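GH18 chiitnase (Pseudoalteromonas aurantia, PDB 6K7Z) probably hydrolyses internal glycosidic bonds of chitin, as an endochitinase of glycoside hydrolase family 18. Local coordinates at residues Asn17-Phe30 / Asn259-Lys272. Numbering follows the deposited sequence.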
loop_
_atom_site.group_PDB
_atom_site.type_symbol
_atom_site.label_atom_id
_atom_site.label_comp_id
_atom_site.label_asym_id
_atom_site.label_seq_id
_atom_site.Cartn_x
_atom_site.Cartn_y
_atom_site.Cartn_z
ATOM N N ASN A 17 1.522 -8.199 18.213
ATOM C CA ASN A 17 0.892 -9.464 17.817
ATOM C C ASN A 17 1.274 -9.866 16.400
ATOM O O ASN A 17 1.299 -11.063 16.083
ATOM C CB ASN A 17 -0.640 -9.387 17.932
ATOM C CG ASN A 17 -1.132 -9.485 19.381
ATOM O OD1 ASN A 17 -0.401 -9.163 20.315
ATOM N ND2 ASN A 17 -2.376 -9.912 19.562
ATOM N N ALA A 18 1.559 -8.891 15.532
ATOM C CA ALA A 18 1.883 -9.214 14.149
ATOM C C ALA A 18 3.189 -9.988 14.041
ATOM O O ALA A 18 3.361 -10.764 13.099
ATOM C CB ALA A 18 1.951 -7.939 13.306
ATOM N N SER A 19 4.108 -9.805 14.999
ATOM C CA SER A 19 5.389 -10.505 14.970
ATOM C C SER A 19 5.240 -12.019 15.074
ATOM O O SER A 19 6.165 -12.745 14.698
ATOM C CB SER A 19 6.289 -10.009 16.107
ATOM O OG SER A 19 5.813 -10.510 17.346
ATOM N N GLU A 20 4.109 -12.516 15.577
ATOM C CA GLU A 20 3.896 -13.950 15.709
ATOM C C GLU A 20 2.929 -14.495 14.668
ATOM O O GLU A 20 2.477 -15.634 14.791
ATOM C CB GLU A 20 3.404 -14.287 17.117
ATOM C CG GLU A 20 4.232 -13.637 18.222
ATOM C CD GLU A 20 5.647 -14.186 18.347
ATOM O OE1 GLU A 20 6.031 -15.097 17.587
ATOM O OE2 GLU A 20 6.388 -13.684 19.227
ATOM N N LEU A 21 2.606 -13.713 13.651
ATOM C CA LEU A 21 1.665 -14.100 12.618
ATOM C C LEU A 21 2.376 -14.178 11.273
ATOM O O LEU A 21 3.481 -13.646 11.116
ATOM C CB LEU A 21 0.503 -13.098 12.567
ATOM C CG LEU A 21 -0.379 -13.289 13.800
ATOM C CD1 LEU A 21 -1.323 -12.102 13.949
ATOM C CD2 LEU A 21 -1.156 -14.597 13.689
ATOM N N PRO A 22 1.802 -14.855 10.310
ATOM C CA PRO A 22 2.509 -15.075 9.033
ATOM C C PRO A 22 2.384 -13.891 8.078
ATOM O O PRO A 22 1.902 -14.019 6.940
ATOM C CB PRO A 22 1.833 -16.345 8.502
ATOM C CG PRO A 22 0.450 -16.272 9.031
ATOM C CD PRO A 22 0.547 -15.630 10.385
ATOM N N TYR A 23 2.807 -12.718 8.547
ATOM C CA TYR A 23 2.941 -11.529 7.709
ATOM C C TYR A 23 4.382 -11.362 7.261
ATOM O O TYR A 23 5.316 -11.637 8.018
ATOM C CB TYR A 23 2.513 -10.255 8.441
ATOM C CG TYR A 23 1.014 -10.108 8.558
ATOM C CD1 TYR A 23 0.236 -9.882 7.430
ATOM C CD2 TYR A 23 0.386 -10.187 9.799
ATOM C CE1 TYR A 23 -1.139 -9.758 7.524
ATOM C CE2 TYR A 23 -0.986 -10.058 9.910
ATOM C CZ TYR A 23 -1.742 -9.840 8.771
ATOM O OH TYR A 23 -3.109 -9.713 8.893
ATOM N N ASP A 24 4.558 -10.901 6.031
ATOM C CA ASP A 24 5.882 -10.515 5.572
ATOM C C ASP A 24 6.137 -9.026 5.708
ATOM O O ASP A 24 7.279 -8.625 5.967
ATOM C CB ASP A 24 6.078 -10.930 4.115
ATOM C CG ASP A 24 5.992 -12.420 3.930
ATOM O OD1 ASP A 24 6.735 -13.144 4.631
ATOM O OD2 ASP A 24 5.173 -12.866 3.104
ATOM N N VAL A 25 5.100 -8.206 5.565
ATOM C CA VAL A 25 5.243 -6.753 5.540
ATOM C C VAL A 25 4.104 -6.138 6.336
ATOM O O VAL A 25 2.941 -6.518 6.169
ATOM C CB VAL A 25 5.213 -6.206 4.098
ATOM C CG1 VAL A 25 5.427 -4.698 4.103
ATOM C CG2 VAL A 25 6.248 -6.897 3.227
ATOM N N VAL A 26 4.431 -5.163 7.174
ATOM C CA VAL A 26 3.433 -4.379 7.884
ATOM C C VAL A 26 3.613 -2.928 7.472
ATOM O O VAL A 26 4.711 -2.373 7.611
ATOM C CB VAL A 26 3.551 -4.543 9.405
ATOM C CG1 VAL A 26 2.667 -3.528 10.103
ATOM C CG2 VAL A 26 3.179 -5.970 9.798
ATOM N N ASN A 27 2.541 -2.319 6.961
ATOM C CA ASN A 27 2.527 -0.910 6.589
ATOM C C ASN A 27 1.922 -0.111 7.734
ATOM O O ASN A 27 0.738 -0.265 8.033
ATOM C CB ASN A 27 1.707 -0.660 5.323
ATOM C CG ASN A 27 2.225 -1.413 4.116
ATOM O OD1 ASN A 27 3.416 -1.669 3.997
ATOM N ND2 ASN A 27 1.323 -1.734 3.186
ATOM N N LEU A 28 2.718 0.758 8.358
ATOM C CA LEU A 28 2.180 1.626 9.396
ATOM C C LEU A 28 1.459 2.794 8.735
ATOM O O LEU A 28 2.042 3.514 7.922
ATOM C CB LEU A 28 3.291 2.112 10.327
ATOM C CG LEU A 28 4.202 1.010 10.848
ATOM C CD1 LEU A 28 5.366 1.603 11.630
ATOM C CD2 LEU A 28 3.401 0.028 11.725
ATOM N N ALA A 29 0.192 2.985 9.084
ATOM C CA ALA A 29 -0.642 4.023 8.480
ATOM C C ALA A 29 -1.096 5.062 9.520
ATOM O O ALA A 29 -1.717 4.679 10.504
ATOM C CB ALA A 29 -1.864 3.368 7.831
ATOM N N PHE A 30 -0.861 6.362 9.324
ATOM C CA PHE A 30 -0.262 6.974 8.145
ATOM C C PHE A 30 0.695 8.095 8.528
ATOM O O PHE A 30 0.660 8.643 9.634
ATOM C CB PHE A 30 -1.319 7.598 7.221
ATOM C CG PHE A 30 -2.197 6.613 6.518
ATOM C CD1 PHE A 30 -1.728 5.906 5.427
ATOM C CD2 PHE A 30 -3.512 6.431 6.919
ATOM C CE1 PHE A 30 -2.557 4.997 4.758
ATOM C CE2 PHE A 30 -4.338 5.529 6.265
ATOM C CZ PHE A 30 -3.861 4.818 5.181
ATOM N N ASN A 259 -4.160 -6.852 3.205
ATOM C CA ASN A 259 -5.458 -6.598 3.815
ATOM C C ASN A 259 -5.506 -5.227 4.468
ATOM O O ASN A 259 -4.490 -4.661 4.895
ATOM C CB ASN A 259 -5.869 -7.688 4.838
ATOM C CG ASN A 259 -5.075 -7.632 6.134
ATOM O OD1 ASN A 259 -5.101 -6.639 6.866
ATOM N ND2 ASN A 259 -4.410 -8.735 6.450
ATOM N N TRP A 260 -6.717 -4.695 4.502
ATOM C CA TRP A 260 -7.067 -3.562 5.347
ATOM C C TRP A 260 -8.096 -4.115 6.322
ATOM O O TRP A 260 -9.155 -4.558 5.875
ATOM C CB TRP A 260 -7.654 -2.401 4.524
ATOM C CG TRP A 260 -7.992 -1.217 5.377
ATOM C CD1 TRP A 260 -9.169 -0.988 6.045
ATOM C CD2 TRP A 260 -7.123 -0.131 5.711
ATOM N NE1 TRP A 260 -9.090 0.193 6.750
ATOM C CE2 TRP A 260 -7.843 0.739 6.562
ATOM C CE3 TRP A 260 -5.812 0.205 5.354
ATOM C CZ2 TRP A 260 -7.288 1.920 7.072
ATOM C CZ3 TRP A 260 -5.265 1.370 5.856
ATOM C CH2 TRP A 260 -5.998 2.216 6.710
ATOM N N GLN A 261 -7.805 -4.167 7.616
ATOM C CA GLN A 261 -6.541 -3.790 8.229
ATOM C C GLN A 261 -6.276 -4.739 9.398
ATOM O O GLN A 261 -7.173 -5.485 9.817
ATOM C CB GLN A 261 -6.573 -2.334 8.716
ATOM C CG GLN A 261 -7.667 -2.042 9.755
ATOM C CD GLN A 261 -7.512 -0.666 10.390
ATOM O OE1 GLN A 261 -6.445 -0.328 10.910
ATOM N NE2 GLN A 261 -8.572 0.138 10.336
ATOM N N PHE A 262 -5.055 -4.668 9.940
ATOM C CA PHE A 262 -4.581 -5.640 10.924
ATOM C C PHE A 262 -5.542 -5.809 12.100
ATOM O O PHE A 262 -5.882 -6.936 12.486
ATOM C CB PHE A 262 -3.195 -5.213 11.417
ATOM C CG PHE A 262 -2.635 -6.113 12.465
ATOM C CD1 PHE A 262 -2.108 -7.354 12.120
ATOM C CD2 PHE A 262 -2.655 -5.733 13.798
ATOM C CE1 PHE A 262 -1.608 -8.199 13.095
ATOM C CE2 PHE A 262 -2.144 -6.564 14.781
ATOM C CZ PHE A 262 -1.612 -7.792 14.433
ATOM N N SER A 263 -5.973 -4.704 12.702
ATOM C CA SER A 263 -6.710 -4.820 13.963
ATOM C C SER A 263 -8.141 -5.304 13.779
ATOM O O SER A 263 -8.874 -5.426 14.771
ATOM C CB SER A 263 -6.709 -3.480 14.694
ATOM O OG SER A 263 -5.476 -3.301 15.369
ATOM N N SER A 264 -8.555 -5.595 12.555
ATOM C CA SER A 264 -9.867 -6.179 12.318
ATOM C C SER A 264 -9.852 -7.703 12.330
ATOM O O SER A 264 -10.926 -8.316 12.264
ATOM C CB SER A 264 -10.418 -5.708 10.975
ATOM O OG SER A 264 -10.623 -4.318 10.984
ATOM N N ASP A 265 -8.678 -8.321 12.402
ATOM C CA ASP A 265 -8.525 -9.769 12.241
ATOM C C ASP A 265 -8.361 -10.418 13.611
ATOM O O ASP A 265 -7.268 -10.436 14.178
ATOM C CB ASP A 265 -7.338 -10.096 11.353
ATOM C CG ASP A 265 -7.107 -11.580 11.235
ATOM O OD1 ASP A 265 -8.049 -12.356 11.552
ATOM O OD2 ASP A 265 -6.001 -11.972 10.817
ATOM N N HIS A 266 -9.422 -10.985 14.105
ATOM C CA HIS A 266 -9.480 -11.661 15.404
ATOM C C HIS A 266 -8.577 -12.875 15.541
ATOM O O HIS A 266 -8.711 -13.810 14.839
ATOM C CB HIS A 266 -10.924 -12.093 15.651
ATOM C CG HIS A 266 -11.207 -12.532 17.042
ATOM N ND1 HIS A 266 -11.684 -13.777 17.340
ATOM C CD2 HIS A 266 -11.089 -11.888 18.219
ATOM C CE1 HIS A 266 -11.816 -13.895 18.638
ATOM N NE2 HIS A 266 -11.473 -12.757 19.194
ATOM N N ASN A 267 -7.667 -12.807 16.485
ATOM C CA ASN A 267 -6.714 -13.888 16.748
ATOM C C ASN A 267 -5.864 -14.236 15.536
ATOM O O ASN A 267 -5.249 -15.296 15.495
ATOM C CB ASN A 267 -7.411 -15.143 17.286
ATOM C CG ASN A 267 -7.885 -14.969 18.713
ATOM O OD1 ASN A 267 -8.955 -15.461 19.093
ATOM N ND2 ASN A 267 -7.097 -14.256 19.512
ATOM N N GLY A 268 -5.784 -13.342 14.559
ATOM C CA GLY A 268 -5.032 -13.634 13.360
ATOM C C GLY A 268 -5.600 -14.751 12.518
ATOM O O GLY A 268 -4.888 -15.293 11.667
ATOM N N ASP A 269 -6.862 -15.121 12.734
ATOM C CA ASP A 269 -7.427 -16.253 12.001
ATOM C C ASP A 269 -7.451 -16.002 10.497
ATOM O O ASP A 269 -7.214 -16.924 9.709
ATOM C CB ASP A 269 -8.839 -16.561 12.494
ATOM C CG ASP A 269 -8.854 -17.104 13.890
ATOM O OD1 ASP A 269 -7.808 -17.625 14.346
ATOM O OD2 ASP A 269 -9.916 -17.007 14.530
ATOM N N TRP A 270 -7.771 -14.776 10.081
ATOM C CA TRP A 270 -7.847 -14.469 8.650
ATOM C C TRP A 270 -6.492 -14.659 7.981
ATOM O O TRP A 270 -6.381 -15.349 6.957
ATOM C CB TRP A 270 -8.353 -13.033 8.457
ATOM C CG TRP A 270 -8.736 -12.597 7.046
ATOM C CD1 TRP A 270 -9.998 -12.527 6.536
ATOM C CD2 TRP A 270 -7.864 -12.102 6.015
ATOM N NE1 TRP A 270 -9.970 -12.045 5.251
ATOM C CE2 TRP A 270 -8.675 -11.776 4.905
ATOM C CE3 TRP A 270 -6.483 -11.910 5.918
ATOM C CZ2 TRP A 270 -8.152 -11.291 3.717
ATOM C CZ3 TRP A 270 -5.961 -11.425 4.737
ATOM C CH2 TRP A 270 -6.791 -11.114 3.651
ATOM N N ILE A 271 -5.439 -14.073 8.559
ATOM C CA ILE A 271 -4.134 -14.179 7.910
ATOM C C ILE A 271 -3.624 -15.608 7.965
ATOM O O ILE A 271 -2.972 -16.073 7.026
ATOM C CB ILE A 271 -3.124 -13.179 8.511
ATOM C CG1 ILE A 271 -1.841 -13.160 7.676
ATOM C CG2 ILE A 271 -2.784 -13.508 9.969
ATOM C CD1 ILE A 271 -2.066 -12.840 6.222
ATOM N N LYS A 272 -3.943 -16.353 9.026
ATOM C CA LYS A 272 -3.524 -17.751 9.066
ATOM C C LYS A 272 -4.159 -18.556 7.929
ATOM O O LYS A 272 -3.469 -19.317 7.242
ATOM C CB LYS A 272 -3.860 -18.358 10.422
ATOM C CG LYS A 272 -2.949 -17.886 11.562
ATOM C CD LYS A 272 -3.442 -18.493 12.890
ATOM C CE LYS A 272 -2.907 -17.736 14.068
ATOM N NZ LYS A 272 -3.381 -18.304 15.370
HETATM O O HOH W 1 -3.969 -10.477 11.262
#
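N259 meets Y23 at the edge of the phenol ring: ND2 donates to Y23 OH over 2.9 Å, with the acceptor near the amide plane and that plane turned 68° from the ring; its OD1 is hydrogen-bonded to T6 on strand 3-8. W260, joined to Q261 by a cis peptide, swings its six-membered ring to the rim of F30; the planes are close to parallel (17°), yet neither ring lies over the other, and W260 CH2 is 3.7 Å from F30 CZ. A cis peptide at the end of this last strand, carrying a tryptophan, is a familiar feature of family 18 barrels, where that side chain lies at the substrate cleft; W260 is consistent with such a place. F262, with CG anti to the backbone N (chi1 178°), drives its ring into the opposite segment: CE1 lies 3.6 Å from A18 CB and also touches L21 CD1, while Y23 CE2 and N17 CB come in at its edge. D265 reaches Y23 OH through a water, which donates to OD2 and is hydrogen-bonded to the hydroxyl, each over 2.6 Å; the same carboxylate accepts hydrogen bonds from the backbone N-H of W270 (on OD1) and of I271 (on OD2), tying the phenol to the first turn of the helix. G268, the N-cap residue, brings its CA against L21 CD2. I271 lays CG1 over one face of Y23, 3.6 Å from the centroid, and slides CG2 past P22 CD. K272, exposed, crosses L21 at about a right angle, with CE 3.6 Å from CD2. Strands 25-33 and 256-260 of the TIM barrel flank strand 3-8, each pairing with it in parallel, and this contact packs the turn entering the former against the start of the C-terminal helix 269-277, while helix 56-67 backs A18 through M65.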